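Local coordinates for protein glucokinase (Thermus thermophilus, PDB 3VOV) that phosphorylates hexose sugars, glucose probably among them, as a zinc-containing hexokinase of the ROK family, at residues Val4-Gly9 against Ile13-Phe18; Lys21-Lys26 against Gly285-Ala290; Ala258-Tyr263 against Pro273-Ala278. All blocks are in the same frame, centred on the assembly; numbering follows the deposited sequence. Where two conformers were deposited one is given.

Contact 1: residues Val4-Gly9 against Ile13-Phe18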
ATOM      1  N   VAL B   4     -20.547  26.313 -33.414  1.00 20.21           N
ATOM      2  CA  VAL B   4     -20.854  26.954 -32.145  1.00 20.40           C
ATOM      3  C   VAL B   4     -20.438  25.992 -31.034  1.00 20.50           C
ATOM      4  O   VAL B   4     -20.735  24.817 -31.133  1.00 19.66           O
ATOM      5  CB  VAL B   4     -22.355  27.222 -32.007  1.00 21.22           C
ATOM      6  CG1 VAL B   4     -22.695  27.695 -30.600  1.00 23.37           C
ATOM      7  CG2 VAL B   4     -22.813  28.264 -33.094  1.00 23.81           C
ATOM      8  N   GLY B   5     -19.687  26.484 -30.036  1.00 19.13           N
ATOM      9  CA  GLY B   5     -19.411  25.696 -28.848  1.00 18.41           C
ATOM     10  C   GLY B   5     -20.362  26.099 -27.743  1.00 17.19           C
ATOM     11  O   GLY B   5     -20.738  27.267 -27.648  1.00 18.15           O
ATOM     12  N   LEU B   6     -20.738  25.141 -26.908  1.00 16.48           N
ATOM     13  CA  LEU B   6     -21.517  25.410 -25.696  1.00 16.95           C
ATOM     14  C   LEU B   6     -20.859  24.669 -24.540  1.00 18.18           C
ATOM     15  O   LEU B   6     -20.445  23.503 -24.705  1.00 18.49           O
ATOM     16  CB  LEU B   6     -22.966  24.894 -25.844  1.00 17.63           C
ATOM     17  CG  LEU B   6     -23.870  25.566 -26.868  1.00 18.77           C
ATOM     18  CD1 LEU B   6     -25.163  24.765 -27.202  1.00 16.69           C
ATOM     19  CD2 LEU B   6     -24.231  26.948 -26.281  1.00 19.52           C
ATOM     20  N   ASP B   7     -20.757  25.305 -23.375  1.00 18.27           N
ATOM     21  CA  ASP B   7     -20.191  24.621 -22.197  1.00 19.60           C
ATOM     22  C   ASP B   7     -21.251  24.736 -21.104  1.00 21.08           C
ATOM     23  O   ASP B   7     -21.561  25.859 -20.666  1.00 21.29           O
ATOM     24  CB  ASP B   7     -18.836  25.248 -21.766  1.00 20.46           C
ATOM     25  CG  ASP B   7     -18.106  24.417 -20.677  1.00 21.61           C
ATOM     26  OD1 ASP B   7     -18.348  23.186 -20.551  1.00 26.91           O
ATOM     27  OD2 ASP B   7     -17.279  24.975 -19.925  1.00 24.96           O
ATOM     28  N   LEU B   8     -21.856  23.612 -20.708  1.00 20.52           N
ATOM     29  CA  LEU B   8     -22.957  23.656 -19.773  1.00 21.60           C
ATOM     30  C   LEU B   8     -22.392  23.408 -18.383  1.00 22.67           C
ATOM     31  O   LEU B   8     -21.939  22.315 -18.121  1.00 23.20           O
ATOM     32  CB  LEU B   8     -23.984  22.562 -20.097  1.00 21.22           C
ATOM     33  CG  LEU B   8     -25.061  22.289 -19.018  1.00 21.34           C
ATOM     34  CD1 LEU B   8     -26.000  23.563 -18.755  1.00 20.45           C
ATOM     35  CD2 LEU B   8     -25.908  21.044 -19.386  1.00 22.19           C
ATOM     36  N   GLY B   9     -22.395  24.418 -17.511  1.00 24.21           N
ATOM     37  CA  GLY B   9     -21.972  24.211 -16.106  1.00 24.91           C
ATOM     38  C   GLY B   9     -23.128  24.317 -15.119  1.00 27.07           C
ATOM     39  O   GLY B   9     -24.281  24.632 -15.490  1.00 26.13           O
ATOM     40  N   ILE B  13     -23.919  28.868 -18.363  1.00 23.07           N
ATOM     41  CA  ILE B  13     -23.743  28.343 -19.714  1.00 21.46           C
ATOM     42  C   ILE B  13     -22.857  29.336 -20.479  1.00 21.76           C
ATOM     43  O   ILE B  13     -23.137  30.537 -20.478  1.00 20.36           O
ATOM     44  CB  ILE B  13     -25.111  28.288 -20.443  1.00 21.43           C
ATOM     45  CG1 ILE B  13     -25.998  27.218 -19.777  1.00 19.26           C
ATOM     46  CG2 ILE B  13     -24.910  28.132 -21.966  1.00 18.53           C
ATOM     47  CD1 ILE B  13     -27.434  27.241 -20.164  1.00 23.61           C
ATOM     48  N   ALA B  14     -21.805  28.821 -21.130  1.00 20.86           N
ATOM     49  CA  ALA B  14     -21.003  29.592 -22.067  1.00 20.66           C
ATOM     50  C   ALA B  14     -21.252  29.163 -23.511  1.00 20.46           C
ATOM     51  O   ALA B  14     -21.444  27.957 -23.807  1.00 19.10           O
ATOM     52  CB  ALA B  14     -19.514  29.473 -21.714  1.00 21.41           C
ATOM     53  N   ALA B  15     -21.254  30.139 -24.421  1.00 18.84           N
ATOM     54  CA  ALA B  15     -21.458  29.859 -25.818  1.00 18.51           C
ATOM     55  C   ALA B  15     -20.521  30.702 -26.693  1.00 19.54           C
ATOM     56  O   ALA B  15     -20.183  31.825 -26.316  1.00 20.22           O
ATOM     57  CB  ALA B  15     -22.956  30.123 -26.202  1.00 18.56           C
ATOM     58  N   GLY B  16     -20.104  30.182 -27.835  1.00 18.77           N
ATOM     59  CA  GLY B  16     -19.389  31.045 -28.770  1.00 19.83           C
ATOM     60  C   GLY B  16     -19.263  30.388 -30.098  1.00 20.35           C
ATOM     61  O   GLY B  16     -19.179  29.158 -30.160  1.00 19.63           O
ATOM     62  N   VAL B  17     -19.297  31.206 -31.159  1.00 19.91           N
ATOM     63  CA  VAL B  17     -18.933  30.776 -32.512  1.00 19.87           C
ATOM     64  C   VAL B  17     -17.425  30.593 -32.526  1.00 20.06           C
ATOM     65  O   VAL B  17     -16.717  31.300 -31.804  1.00 20.84           O
ATOM     66  CB  VAL B  17     -19.401  31.796 -33.609  1.00 19.92           C
ATOM     67  CG1 VAL B  17     -18.939  31.380 -34.993  1.00 20.21           C
ATOM     68  CG2 VAL B  17     -20.949  31.936 -33.602  1.00 20.08           C
ATOM     69  N   PHE B  18     -16.950  29.603 -33.263  1.00 18.62           N
ATOM     70  CA  PHE B  18     -15.567  29.209 -33.207  1.00 19.43           C
ATOM     71  C   PHE B  18     -15.172  28.945 -34.632  1.00 20.42           C
ATOM     72  O   PHE B  18     -15.936  28.325 -35.355  1.00 20.78           O
ATOM     73  CB  PHE B  18     -15.441  27.904 -32.410  1.00 17.60           C
ATOM     74  CG  PHE B  18     -14.057  27.330 -32.359  1.00 18.09           C
ATOM     75  CD1 PHE B  18     -13.059  27.957 -31.611  1.00 14.62           C
ATOM     76  CD2 PHE B  18     -13.753  26.145 -33.039  1.00 17.16           C
ATOM     77  CE1 PHE B  18     -11.787  27.420 -31.554  1.00 16.87           C
ATOM     78  CE2 PHE B  18     -12.526  25.582 -32.963  1.00 18.37           C
ATOM     79  CZ  PHE B  18     -11.494  26.231 -32.217  1.00 16.31           C
TER
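Peptide planes are the flat groups that join Val4-Gly9 to Ile13-Phe18, edge to edge in a two-stranded ribbon with side chains above and below. Gly5 with Gly16 and Asp7 with Ala14 are the hydrogen-bonded pairs, each linked in both directions; Gly5 N lies 2.7 Å from Gly16 O, and Asp7 N 2.8 Å from Ala14 O. Between the two pairs comes a CA-H...O contact, Leu6 CA to Ala14 O 3.2 Å.

On one face, Val4, Leu6 and Leu8 stand beside Val17, Ala15 and Ile13. Ile13 and Val17 pack on helix 36-54, Leu6 and Leu8 on strand 61-65, and Val4 touches both. With CG anti to its carbonyl carbon (chi1 -66°), Leu6 swings CD2 over Ala15 CB at 3.4 Å, closer than usual van der Waals contact, so the small alanine suits its place. Leu8 CD1 reaches Ile13 CG1 at 3.8 Å. The other face carries Gly5, Gly16, Asp7 and Ala14, small except for the aspartate; here helix 284-299 covers Ala14 with Leu286 and the Phe18 ring with Ala290 and Leu291.

This antiparallel hairpin opens the actin-like ATPase fold. In relatives its turn forms the phosphate-binding loop, so Asp7 probably lies near the nucleotide site. Four backbone hydrogen bonds hold the strands together, so the apolar side chains of one face serve packing, while Asp7 on the other stays partly exposed.

Contact 2: residues Lys21-Lys26 against Gly285-Ala290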
ATOM      1  N   LYS B  21      -9.839  27.943 -34.707  1.00 22.43           N
ATOM      2  CA  LYS B  21      -8.690  28.442 -33.913  1.00 23.22           C
ATOM      3  C   LYS B  21      -9.116  29.413 -32.836  1.00 21.51           C
ATOM      4  O   LYS B  21      -8.539  29.408 -31.775  1.00 23.06           O
ATOM      5  CB  LYS B  21      -7.630  29.142 -34.809  1.00 23.37           C
ATOM      6  CG  LYS B  21      -6.747  28.185 -35.671  1.00 30.99           C
ATOM      7  CD  LYS B  21      -6.178  26.989 -34.825  1.00 37.93           C
ATOM      8  CE  LYS B  21      -4.859  26.377 -35.365  1.00 41.93           C
ATOM      9  NZ  LYS B  21      -4.541  25.114 -34.563  1.00 44.02           N
ATOM     10  N   ARG B  22     -10.104  30.259 -33.119  1.00 20.19           N
ATOM     11  CA  ARG B  22     -10.504  31.339 -32.213  1.00 19.21           C
ATOM     12  C   ARG B  22     -11.978  31.420 -32.043  1.00 19.01           C
ATOM     13  O   ARG B  22     -12.737  31.101 -32.964  1.00 18.40           O
ATOM     14  CB  ARG B  22     -10.041  32.736 -32.728  1.00 18.31           C
ATOM     15  CG  ARG B  22      -8.538  32.900 -32.797  1.00 19.47           C
ATOM     16  CD  ARG B  22      -8.167  34.336 -33.150  1.00 22.58           C
ATOM     17  NE  ARG B  22      -6.740  34.531 -33.007  1.00 23.18           N
ATOM     18  CZ  ARG B  22      -5.847  34.238 -33.938  1.00 22.68           C
ATOM     19  NH1 ARG B  22      -6.243  33.756 -35.113  1.00 22.92           N
ATOM     20  NH2 ARG B  22      -4.558  34.491 -33.706  1.00 26.65           N
ATOM     21  N   LEU B  23     -12.391  31.865 -30.852  1.00 19.79           N
ATOM     22  CA  LEU B  23     -13.781  32.245 -30.656  1.00 21.32           C
ATOM     23  C   LEU B  23     -14.079  33.516 -31.464  1.00 23.24           C
ATOM     24  O   LEU B  23     -13.261  34.436 -31.460  1.00 23.36           O
ATOM     25  CB  LEU B  23     -14.018  32.525 -29.183  1.00 20.54           C
ATOM     26  CG  LEU B  23     -13.984  31.277 -28.251  1.00 23.21           C
ATOM     27  CD1 LEU B  23     -14.073  31.670 -26.743  1.00 24.94           C
ATOM     28  CD2 LEU B  23     -15.089  30.306 -28.674  1.00 19.97           C
ATOM     29  N   LEU B  24     -15.235  33.577 -32.136  1.00 24.20           N
ATOM     30  CA  LEU B  24     -15.665  34.835 -32.773  1.00 26.09           C
ATOM     31  C   LEU B  24     -16.659  35.591 -31.932  1.00 27.05           C
ATOM     32  O   LEU B  24     -16.978  36.740 -32.255  1.00 28.76           O
ATOM     33  CB  LEU B  24     -16.208  34.626 -34.201  1.00 25.43           C
ATOM     34  CG  LEU B  24     -15.279  33.817 -35.117  1.00 27.53           C
ATOM     35  CD1 LEU B  24     -15.906  33.522 -36.483  1.00 28.15           C
ATOM     36  CD2 LEU B  24     -13.917  34.460 -35.279  1.00 27.90           C
ATOM     37  N   SER B  25     -17.153  34.950 -30.864  1.00 26.47           N
ATOM     38  CA  SER B  25     -18.055  35.542 -29.898  1.00 26.04           C
ATOM     39  C   SER B  25     -17.966  34.785 -28.591  1.00 26.08           C
ATOM     40  O   SER B  25     -17.440  33.670 -28.545  1.00 24.70           O
ATOM     41  CB  SER B  25     -19.521  35.564 -30.401  1.00 26.07           C
ATOM     42  OG  SER B  25     -20.008  34.260 -30.744  1.00 25.84           O
ATOM     43  N   LYS B  26     -18.459  35.400 -27.521  1.00 26.66           N
ATOM     44  CA  LYS B  26     -18.519  34.752 -26.216  1.00 27.55           C
ATOM     45  C   LYS B  26     -19.684  35.244 -25.349  1.00 28.28           C
ATOM     46  O   LYS B  26     -19.714  36.404 -24.945  1.00 28.38           O
ATOM     47  CB  LYS B  26     -17.206  34.887 -25.436  1.00 28.17           C
ATOM     48  CG  LYS B  26     -17.281  34.090 -24.156  1.00 30.54           C
ATOM     49  CD  LYS B  26     -15.960  33.773 -23.534  1.00 35.24           C
ATOM     50  CE  LYS B  26     -16.187  33.009 -22.227  1.00 34.05           C
ATOM     51  NZ  LYS B  26     -14.939  33.026 -21.440  1.00 38.13           N
ATOM     52  N   GLY B 285     -13.055  24.497 -21.551  1.00 17.60           N
ATOM     53  CA  GLY B 285     -14.227  23.630 -21.811  1.00 17.17           C
ATOM     54  C   GLY B 285     -15.038  24.096 -23.033  1.00 16.72           C
ATOM     55  O   GLY B 285     -15.477  23.269 -23.830  1.00 15.56           O
ATOM     56  N   LEU B 286     -15.270  25.419 -23.138  1.00 17.05           N
ATOM     57  CA  LEU B 286     -15.957  26.018 -24.287  1.00 17.05           C
ATOM     58  C   LEU B 286     -15.167  25.754 -25.556  1.00 16.98           C
ATOM     59  O   LEU B 286     -15.738  25.295 -26.556  1.00 18.01           O
ATOM     60  CB  LEU B 286     -16.189  27.545 -24.092  1.00 17.18           C
ATOM     61  CG  LEU B 286     -16.859  28.267 -25.274  1.00 18.58           C
ATOM     62  CD1 LEU B 286     -18.162  27.639 -25.641  1.00 17.10           C
ATOM     63  CD2 LEU B 286     -17.061  29.803 -25.029  1.00 18.94           C
ATOM     64  N   LEU B 287     -13.870  26.055 -25.533  1.00 16.73           N
ATOM     65  CA  LEU B 287     -12.994  25.776 -26.689  1.00 17.40           C
ATOM     66  C   LEU B 287     -13.035  24.302 -27.110  1.00 16.09           C
ATOM     67  O   LEU B 287     -13.180  23.992 -28.294  1.00 14.66           O
ATOM     68  CB  LEU B 287     -11.544  26.216 -26.390  1.00 16.93           C
ATOM     69  CG  LEU B 287     -11.368  27.736 -26.305  1.00 19.04           C
ATOM     70  CD1 LEU B 287      -9.983  28.139 -25.733  1.00 20.16           C
ATOM     71  CD2 LEU B 287     -11.580  28.382 -27.706  1.00 19.04           C
ATOM     72  N   GLY B 288     -12.963  23.380 -26.135  1.00 14.65           N
ATOM     73  CA  GLY B 288     -12.969  21.937 -26.500  1.00 14.20           C
ATOM     74  C   GLY B 288     -14.341  21.484 -26.990  1.00 13.92           C
ATOM     75  O   GLY B 288     -14.441  20.554 -27.779  1.00 13.98           O
ATOM     76  N   ALA B 289     -15.409  22.084 -26.479  1.00 14.91           N
ATOM     77  CA  ALA B 289     -16.765  21.756 -26.997  1.00 16.04           C
ATOM     78  C   ALA B 289     -16.871  22.225 -28.454  1.00 16.54           C
ATOM     79  O   ALA B 289     -17.393  21.530 -29.327  1.00 18.04           O
ATOM     80  CB  ALA B 289     -17.827  22.434 -26.151  1.00 16.97           C
ATOM     81  N   ALA B 290     -16.348  23.399 -28.721  1.00 17.33           N
ATOM     82  CA  ALA B 290     -16.349  23.876 -30.092  1.00 17.54           C
ATOM     83  C   ALA B 290     -15.469  22.998 -30.967  1.00 18.01           C
ATOM     84  O   ALA B 290     -15.863  22.629 -32.059  1.00 18.29           O
ATOM     85  CB  ALA B 290     -15.910  25.356 -30.152  1.00 16.72           C
TER
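Leu23 lies against Leu286 and Leu287 where the last helix of the chain, 284-299, returns to the N-terminal domain of this actin-like fold. The loop 21-26 links strands 12-18 and 27-30 of that domain's sheet, so the contact ties a strand connection to a helix more than 250 residues further on.

Apolar packing makes up the contact. The isobutyl group of Leu23 enters between two consecutive helix leucines, its CG 3.8 Å from Leu287 CD2 and its CD1 3.9 Å from Leu286 CD2. The two helix side chains leave the backbone differently: Leu286 has CG anti to its backbone N (chi1 178°), Leu287 has CG anti to its carbonyl carbon (chi1 -69°), and these settings bring both CD2 methyls to the same leucine. Leucine suits position 23 because its forked end can touch two neighbours at once, each helix leucine offering it one methyl. Leu287 also packs on Ala114 and Leu118 of helix 107-118.

Polar groups hold the loop at its margins. Ser25 OG bonds to both Ala50 O and Val17 N. Lys26, with its chain nearly fully extended, forms a salt bridge through NZ with Glu283, just before the helix; a long aliphatic stem with a charged tip fits this exposed border, where Lys26 CE passes 4.3 Å from Leu286 CD2.

Contact 3: residues Ala258-Tyr263 against Pro273-Ala278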
ATOM      1  N   ALA B 258       6.764  18.923  -5.454  1.00 20.85           N
ATOM      2  CA  ALA B 258       6.650  17.564  -4.943  1.00 19.00           C
ATOM      3  C   ALA B 258       6.001  16.688  -5.994  1.00 17.71           C
ATOM      4  O   ALA B 258       6.389  15.573  -6.174  1.00 16.86           O
ATOM      5  CB  ALA B 258       5.855  17.543  -3.658  1.00 18.35           C
ATOM      6  N   LEU B 259       5.027  17.214  -6.716  1.00 17.82           N
ATOM      7  CA  LEU B 259       4.365  16.460  -7.756  1.00 18.39           C
ATOM      8  C   LEU B 259       5.344  16.111  -8.887  1.00 19.04           C
ATOM      9  O   LEU B 259       5.410  14.989  -9.357  1.00 18.45           O
ATOM     10  CB  LEU B 259       3.235  17.318  -8.302  1.00 18.49           C
ATOM     11  CG  LEU B 259       2.270  16.724  -9.288  1.00 19.24           C
ATOM     12  CD1 LEU B 259       0.962  17.573  -9.156  1.00 19.43           C
ATOM     13  CD2 LEU B 259       2.843  16.808 -10.701  1.00 21.06           C
ATOM     14  N   LEU B 260       6.055  17.110  -9.364  1.00 20.14           N
ATOM     15  CA  LEU B 260       7.035  16.919 -10.416  1.00 21.94           C
ATOM     16  C   LEU B 260       8.139  15.953 -10.018  1.00 21.44           C
ATOM     17  O   LEU B 260       8.588  15.158 -10.832  1.00 20.66           O
ATOM     18  CB  LEU B 260       7.684  18.258 -10.710  1.00 23.12           C
ATOM     19  CG  LEU B 260       7.039  19.116 -11.752  1.00 28.37           C
ATOM     20  CD1 LEU B 260       7.922  20.388 -11.850  1.00 32.61           C
ATOM     21  CD2 LEU B 260       7.118  18.280 -13.055  1.00 33.19           C
ATOM     22  N   GLU B 261       8.584  16.041  -8.764  1.00 21.64           N
ATOM     23  CA  GLU B 261       9.610  15.119  -8.279  0.50 21.66           C
ATOM     24  C   GLU B 261       9.083  13.665  -8.267  1.00 21.59           C
ATOM     25  O   GLU B 261       9.799  12.745  -8.698  1.00 19.85           O
ATOM     26  CB  GLU B 261      10.153  15.565  -6.913  0.50 21.36           C
ATOM     27  CG  GLU B 261      11.220  14.628  -6.276  0.50 22.81           C
ATOM     28  CD  GLU B 261      12.513  14.457  -7.095  0.50 23.66           C
ATOM     29  OE1 GLU B 261      13.274  13.510  -6.767  0.50 24.91           O
ATOM     30  OE2 GLU B 261      12.767  15.234  -8.053  0.50 21.45           O
ATOM     31  N   ALA B 262       7.830  13.453  -7.843  1.00 20.67           N
ATOM     32  CA  ALA B 262       7.253  12.075  -7.858  1.00 20.37           C
ATOM     33  C   ALA B 262       7.137  11.549  -9.307  1.00 19.52           C
ATOM     34  O   ALA B 262       7.463  10.404  -9.601  1.00 18.54           O
ATOM     35  CB  ALA B 262       5.885  12.018  -7.134  1.00 19.88           C
ATOM     36  N   TYR B 263       6.691  12.418 -10.211  1.00 20.13           N
ATOM     37  CA  TYR B 263       6.563  12.064 -11.644  1.00 18.47           C
ATOM     38  C   TYR B 263       7.945  11.642 -12.189  1.00 19.69           C
ATOM     39  O   TYR B 263       8.082  10.600 -12.841  1.00 18.54           O
ATOM     40  CB  TYR B 263       5.984  13.290 -12.376  1.00 18.91           C
ATOM     41  CG  TYR B 263       5.843  13.171 -13.900  1.00 18.54           C
ATOM     42  CD1 TYR B 263       4.776  12.473 -14.469  1.00 20.01           C
ATOM     43  CD2 TYR B 263       6.745  13.817 -14.749  1.00 18.16           C
ATOM     44  CE1 TYR B 263       4.649  12.361 -15.873  1.00 16.78           C
ATOM     45  CE2 TYR B 263       6.604  13.771 -16.116  1.00 18.26           C
ATOM     46  CZ  TYR B 263       5.559  13.050 -16.670  1.00 18.27           C
ATOM     47  OH  TYR B 263       5.449  12.997 -18.043  1.00 19.62           O
ATOM     48  N   PRO B 273       7.744  12.198 -20.731  1.00 21.23           N
ATOM     49  CA  PRO B 273       7.191  13.304 -21.493  1.00 20.62           C
ATOM     50  C   PRO B 273       7.269  14.568 -20.667  1.00 20.73           C
ATOM     51  O   PRO B 273       7.213  14.495 -19.430  1.00 19.61           O
ATOM     52  CB  PRO B 273       5.716  12.888 -21.716  1.00 19.97           C
ATOM     53  CG  PRO B 273       5.740  11.386 -21.644  1.00 21.35           C
ATOM     54  CD  PRO B 273       6.723  11.180 -20.463  1.00 21.07           C
ATOM     55  N   PRO B 274       7.402  15.725 -21.331  1.00 20.82           N
ATOM     56  CA  PRO B 274       7.267  16.991 -20.604  1.00 21.35           C
ATOM     57  C   PRO B 274       5.928  17.062 -19.881  1.00 21.44           C
ATOM     58  O   PRO B 274       4.901  16.675 -20.445  1.00 20.94           O
ATOM     59  CB  PRO B 274       7.285  18.045 -21.717  1.00 20.77           C
ATOM     60  CG  PRO B 274       8.000  17.393 -22.858  1.00 21.55           C
ATOM     61  CD  PRO B 274       7.677  15.932 -22.772  1.00 22.19           C
ATOM     62  N   LEU B 275       5.950  17.556 -18.644  1.00 21.87           N
ATOM     63  CA  LEU B 275       4.710  17.824 -17.895  1.00 21.74           C
ATOM     64  C   LEU B 275       4.510  19.326 -17.842  1.00 21.55           C
ATOM     65  O   LEU B 275       5.415  20.060 -17.375  1.00 20.42           O
ATOM     66  CB  LEU B 275       4.782  17.183 -16.479  1.00 21.27           C
ATOM     67  CG  LEU B 275       3.689  17.403 -15.378  1.00 25.71           C
ATOM     68  CD1 LEU B 275       2.284  17.365 -15.863  1.00 30.88           C
ATOM     69  CD2 LEU B 275       3.795  16.371 -14.245  1.00 21.76           C
ATOM     70  N   ARG B 276       3.353  19.801 -18.337  1.00 19.96           N
ATOM     71  CA  ARG B 276       3.123  21.249 -18.537  1.00 20.96           C
ATOM     72  C   ARG B 276       1.839  21.708 -17.872  1.00 20.68           C
ATOM     73  O   ARG B 276       0.853  20.961 -17.850  1.00 20.29           O
ATOM     74  CB  ARG B 276       3.033  21.612 -20.052  1.00 20.63           C
ATOM     75  CG  ARG B 276       4.326  21.381 -20.795  1.00 22.78           C
ATOM     76  CD  ARG B 276       4.261  21.911 -22.244  1.00 24.47           C
ATOM     77  NE  ARG B 276       5.410  21.453 -23.042  1.00 20.86           N
ATOM     78  CZ  ARG B 276       5.391  21.262 -24.356  1.00 25.76           C
ATOM     79  NH1 ARG B 276       6.515  20.902 -24.982  1.00 20.83           N
ATOM     80  NH2 ARG B 276       4.265  21.415 -25.053  1.00 20.68           N
ATOM     81  N   ARG B 277       1.840  22.927 -17.349  1.00 20.74           N
ATOM     82  CA  ARG B 277       0.629  23.529 -16.777  1.00 22.14           C
ATOM     83  C   ARG B 277      -0.370  23.810 -17.894  1.00 21.60           C
ATOM     84  O   ARG B 277       0.017  24.390 -18.923  1.00 21.06           O
ATOM     85  CB  ARG B 277       0.973  24.897 -16.202  1.00 22.96           C
ATOM     86  CG  ARG B 277       1.535  24.860 -14.845  1.00 30.53           C
ATOM     87  CD  ARG B 277       1.699  26.259 -14.238  1.00 34.30           C
ATOM     88  NE  ARG B 277       2.175  26.105 -12.861  1.00 38.88           N
ATOM     89  CZ  ARG B 277       1.451  26.414 -11.787  1.00 38.89           C
ATOM     90  NH1 ARG B 277       0.230  26.948 -11.927  1.00 36.40           N
ATOM     91  NH2 ARG B 277       1.962  26.213 -10.576  1.00 39.18           N
ATOM     92  N   ALA B 278      -1.634  23.465 -17.690  1.00 21.34           N
ATOM     93  CA  ALA B 278      -2.694  23.858 -18.655  1.00 22.52           C
ATOM     94  C   ALA B 278      -2.664  25.372 -18.872  1.00 23.57           C
ATOM     95  O   ALA B 278      -2.507  26.107 -17.905  1.00 23.65           O
ATOM     96  CB  ALA B 278      -4.076  23.413 -18.172  1.00 22.48           C
TER
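Helix-on-strand packing, sealed at one end by a side-chain-to-backbone hydrogen bond, joins Ala258-Tyr263 to Pro273-Ala278 at the border of the second five-stranded sheet. The axes of helix 258-263 and strand 275-277 run nearly antiparallel, 10.9 Å apart. At the centre is Leu275 CD2, which sits over one face of the Tyr263 ring, 3.9 Å from its centroid and only 15° off the normal, a CH-pi contact. The same methyl touches Leu259 CD2 at 3.7 Å and Leu260 CD2 at 4.0 Å, so a single leucine branch fills the angle between two aliphatic chains and an aromatic face.

The helix belongs to the beta-alpha-beta crossover between parallel strands 240-244 and 275-277, in the C-terminal half of the actin-like fold. Leu259 and Tyr263, one turn apart, share the inner side of the helix and also pack on Leu243 and Val241 of the neighbouring strand.

Tyr263 holds CG anti to its backbone N (chi1 177°), which sends the ring out toward the strand. Its OH donates to Pro273 O at 2.7 Å; the oxygen lies at the ring's edge, in its plane, yet the hydroxyl stands 36° out of the carbonyl plane. A phenylalanine here would keep the face for Leu275 but would probably leave the carbonyl of buried Pro273 without its hydroxyl partner. Pro273 also lays CD 3.3 Å from Tyr263 OH, while Arg151 of the second subunit packs on Pro273 and Pro274.

How the contacts relate
Contacts 1 and 2 form one continuous piece of the N-terminal domain, their centres about 7 Å apart. Val17 O and Leu24 N probably share a hydrogen bond at 2.7 Å. Leu6 O also packs on Ala289 CB at 3.2 Å, and through this touch helix 284-299 serves both contacts. Contact 3 lies across the chain's centre from contact 1, about 30 Å from it and 27 Å from contact 2, centre to centre; its nearest atoms stay about 10 Å from contact 2. Yet strand 275-277 is followed in the chain by helix 284-299, which carries the chain back between domains. The zinc site of His159, Cys169, Cys171 and Cys176 is remote from all three; catalysis, as in relatives, probably occurs in the interdomain cleft.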